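Side-chain contacts in disulfide bond protein A (Staphylococcus aureus, PDB 3BCI), which probably acts as a thiol:disulfide oxidoreductase of the thioredoxin family, using a redox-active disulfide to introduce disulfide bonds into folding proteins: residues K139-A142 with K143-I147; I147-T150 with P151-F154. One frame throughout, in Å; residues are numbered along the deposited sequence. Where two conformers were deposited one is given.

Contact 1. Residues K139-A142 with K143-I147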
# COMPACT_ATOMS: atom_id res chain seq x y z
N LYS A 139 8.57 -4.99 -6.61
CA LYS A 139 8.36 -6.02 -7.62
C LYS A 139 9.33 -7.17 -7.40
O LYS A 139 8.98 -8.33 -7.59
CB LYS A 139 8.55 -5.44 -9.02
CG LYS A 139 7.72 -4.19 -9.26
CD LYS A 139 8.03 -3.59 -10.61
CE LYS A 139 7.15 -4.19 -11.67
NZ LYS A 139 7.77 -4.05 -13.02
N LYS A 140 10.56 -6.84 -7.00
CA LYS A 140 11.58 -7.85 -6.75
C LYS A 140 11.20 -8.66 -5.51
O LYS A 140 11.39 -9.88 -5.46
CB LYS A 140 12.94 -7.17 -6.53
CG LYS A 140 14.08 -8.14 -6.29
CD LYS A 140 15.40 -7.40 -6.11
CE LYS A 140 16.54 -8.37 -5.85
NZ LYS A 140 16.32 -9.17 -4.62
N ILE A 141 10.65 -7.99 -4.50
CA ILE A 141 10.25 -8.68 -3.28
C ILE A 141 9.18 -9.73 -3.59
O ILE A 141 9.29 -10.88 -3.18
CB ILE A 141 9.69 -7.68 -2.23
CG1 ILE A 141 10.82 -6.77 -1.73
CG2 ILE A 141 9.05 -8.43 -1.07
CD1 ILE A 141 10.36 -5.65 -0.81
N ALA A 142 8.16 -9.33 -4.35
CA ALA A 142 7.09 -10.24 -4.72
C ALA A 142 7.59 -11.41 -5.55
O ALA A 142 7.12 -12.54 -5.41
CB ALA A 142 6.02 -9.48 -5.50
N LYS A 143 8.56 -11.14 -6.43
CA LYS A 143 9.12 -12.19 -7.27
C LYS A 143 9.95 -13.18 -6.44
O LYS A 143 9.76 -14.39 -6.53
CB LYS A 143 9.98 -11.58 -8.37
CG LYS A 143 10.58 -12.61 -9.32
CD LYS A 143 11.45 -11.94 -10.38
CE LYS A 143 12.05 -12.97 -11.32
NZ LYS A 143 12.96 -12.35 -12.33
N ASP A 144 10.87 -12.65 -5.63
CA ASP A 144 11.72 -13.49 -4.81
C ASP A 144 10.93 -14.32 -3.80
O ASP A 144 11.35 -15.42 -3.43
CB ASP A 144 12.76 -12.63 -4.08
CG ASP A 144 13.73 -11.95 -5.03
OD1 ASP A 144 13.56 -12.10 -6.26
OD2 ASP A 144 14.66 -11.26 -4.56
N ASN A 145 9.78 -13.80 -3.36
CA ASN A 145 8.94 -14.52 -2.41
C ASN A 145 7.96 -15.44 -3.13
O ASN A 145 7.08 -16.04 -2.50
CB ASN A 145 8.18 -13.53 -1.52
CG ASN A 145 9.03 -13.01 -0.37
OD1 ASN A 145 9.27 -13.71 0.61
ND2 ASN A 145 9.50 -11.78 -0.50
N HIS A 146 8.12 -15.54 -4.44
CA HIS A 146 7.27 -16.40 -5.27
C HIS A 146 5.78 -16.14 -5.09
O HIS A 146 4.98 -17.07 -4.97
CB HIS A 146 7.59 -17.86 -4.95
CG HIS A 146 9.05 -18.19 -5.06
ND1 HIS A 146 9.70 -18.30 -6.27
CD2 HIS A 146 10.00 -18.36 -4.11
CE1 HIS A 146 10.99 -18.52 -6.06
NE2 HIS A 146 11.19 -18.56 -4.75
N ILE A 147 5.39 -14.86 -5.09
CA ILE A 147 3.99 -14.52 -4.94
C ILE A 147 3.30 -14.57 -6.29
O ILE A 147 3.61 -13.80 -7.19
CB ILE A 147 3.82 -13.10 -4.35
CG1 ILE A 147 4.58 -13.00 -3.02
CG2 ILE A 147 2.34 -12.80 -4.13
CD1 ILE A 147 4.16 -14.04 -1.99

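Contact 2. Residues I147-T150 with P151-F154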
# COMPACT_ATOMS: atom_id res chain seq x y z
N ILE A 147 5.39 -14.86 -5.09
CA ILE A 147 3.99 -14.52 -4.94
C ILE A 147 3.30 -14.57 -6.29
O ILE A 147 3.61 -13.80 -7.19
CB ILE A 147 3.82 -13.10 -4.35
CG1 ILE A 147 4.58 -13.00 -3.02
CG2 ILE A 147 2.34 -12.80 -4.13
CD1 ILE A 147 4.16 -14.04 -1.99
N LYS A 148 2.35 -15.49 -6.42
CA LYS A 148 1.61 -15.67 -7.67
C LYS A 148 0.36 -14.81 -7.75
O LYS A 148 0.22 -13.96 -8.63
CB LYS A 148 1.22 -17.14 -7.85
CG LYS A 148 2.40 -18.10 -7.98
CD LYS A 148 1.90 -19.53 -8.09
CE LYS A 148 0.94 -19.71 -9.25
NZ LYS A 148 0.33 -21.06 -9.28
N THR A 149 -0.57 -15.05 -6.82
CA THR A 149 -1.83 -14.32 -6.81
C THR A 149 -1.89 -13.14 -5.84
O THR A 149 -1.18 -13.09 -4.83
CB THR A 149 -2.99 -15.26 -6.46
OG1 THR A 149 -2.68 -15.98 -5.26
CG2 THR A 149 -3.24 -16.24 -7.59
N THR A 150 -2.74 -12.18 -6.18
CA THR A 150 -2.96 -11.00 -5.35
C THR A 150 -4.46 -10.79 -5.33
O THR A 150 -5.14 -11.05 -6.32
CB THR A 150 -2.28 -9.75 -5.95
OG1 THR A 150 -2.79 -9.52 -7.27
CG2 THR A 150 -0.78 -9.94 -6.02
N PRO A 151 -5.00 -10.32 -4.20
CA PRO A 151 -4.23 -10.03 -3.00
C PRO A 151 -3.95 -11.26 -2.14
O PRO A 151 -4.73 -12.21 -2.13
CB PRO A 151 -5.12 -9.03 -2.27
CG PRO A 151 -6.50 -9.57 -2.57
CD PRO A 151 -6.40 -9.87 -4.06
N THR A 152 -2.82 -11.25 -1.45
CA THR A 152 -2.46 -12.34 -0.55
C THR A 152 -1.78 -11.68 0.65
O THR A 152 -1.12 -10.65 0.51
CB THR A 152 -1.49 -13.36 -1.20
OG1 THR A 152 -0.44 -12.68 -1.89
CG2 THR A 152 -2.25 -14.26 -2.17
N ALA A 153 -1.97 -12.26 1.83
CA ALA A 153 -1.38 -11.71 3.04
C ALA A 153 -0.67 -12.77 3.84
O ALA A 153 -1.06 -13.93 3.84
CB ALA A 153 -2.47 -11.04 3.88
N PHE A 154 0.39 -12.35 4.53
CA PHE A 154 1.19 -13.24 5.36
C PHE A 154 1.53 -12.55 6.67
O PHE A 154 1.70 -11.33 6.72
CB PHE A 154 2.50 -13.59 4.63
CG PHE A 154 2.30 -14.34 3.34
CD1 PHE A 154 2.33 -15.73 3.32
CD2 PHE A 154 2.06 -13.66 2.15
CE1 PHE A 154 2.14 -16.43 2.13
CE2 PHE A 154 1.86 -14.35 0.96
CZ PHE A 154 1.90 -15.74 0.94

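Contact 1. Residues K139-A142 with K143-I147
Ala142 and Ile147 are joined at the end of helix 130-144 by a Schellman motif, a worked example of how a helix stops without abandoning its last carbonyl groups. The backbone bonds come first. Ile147 N reaches back five residues to Ala142 O at 2.9 Å, while His146 N turns to Lys143 O. Asn145 is the first residue to leave helical angles, and His146, the C-prime residue with a positive phi of 54°, completes the turn. Upstream, the regular spacing still holds: Asp144 N bonds to Lys140 O.

A charged pair runs one turn along the exposed side. The Lys140 chain stays extended until its last torsion, where a bend (chi4 -61°) brings NZ to Asp144 OD2 at 2.7 Å, nearly along the C-O axis. Asp144 is the last helical residue, so its negative carboxylate lies at the C-terminal end of the helix, and the ammonium group probably offsets some of the unfavourable interaction with the helix dipole.

Apolar contact is slight, with Ala142 CB 4.4 Å from Ile147 CB. Both side chains, with those of Ile141 and Asn145, also touch Tyr18 of strand 14-19, which places the helix end against the sheet.

The last group is the amide of Asn145, whose side chain runs beside that of Ile141. Two donors grip Ile141 O from opposite faces of its plane: Asn145 N at 3.0 Å, and Asn145 ND2 at 2.8 Å, the latter well above the carbonyl plane.

Contact 2. Residues I147-T150 with P151-F154
Thr152 packs against Ile147 and Thr149 on the inner side of a bend, and its side chain, modelled in two conformers of which one is followed here, can be traced outward from CB. That carbon lies 3.7 Å from Thr149 O. At CB the chain forks, and chi1 of 46° tucks OG1 over its own backbone, turned back toward the preceding loop. In this conformer OG1 donates a hydrogen bond to Thr149 O at 3.1 Å, only slightly tilted from the carbonyl plane, and has Ile147 CG2 at 3.6 Å on its flank. The other branch, CG2, lies 3.1 Å from the same Thr149 O and 3.6 Å from Thr149 OG1, where the two threonine side chains cross at about a right angle.

Between Thr149 and Thr152 comes the cis-proline loop of the thioredoxin fold: the peptide bond from Thr150 to Pro151 is cis, and the chain enters strand 152-155 directly after it. The Pro151 ring touches Tyr25, Cys26 and Leu29 of helix 24-42; Cys26 belongs with Cys23 to the redox-active CxxC pair, which can form a disulfide. Strand 152-155 then pairs with antiparallel strand 14-19 through backbone bonds between Thr152 and Tyr18 and between Phe154 and Val16.

Two residues beyond Thr152, the Phe154 side chain comes back from the strand to meet Ile147 from the opposite direction. The isoleucine's longer branch, with chi2 at -57°, brings CD1 obliquely to the ring, 3.8 Å from Phe154 CE2 and 4.1 Å from Phe154 CZ.

Contact 1 and contact 2 follow each other along the chain and share Ile147, with centres about 10 Å apart. Contact 1 ends helix 130-144; contact 2 carries the chain through the cis-proline loop into strand 152-155. Ile147 thus serves both, its backbone N closing the helix end and its side chain lying between that end and the strand. Both contacts also face strand 14-19, the neighbour of 152-155 in the mixed sheet, chiefly through Tyr18. Together they form the helix-to-strand connection that places Pro151 beside the CxxC pair, against Cys26 on helix 24-42.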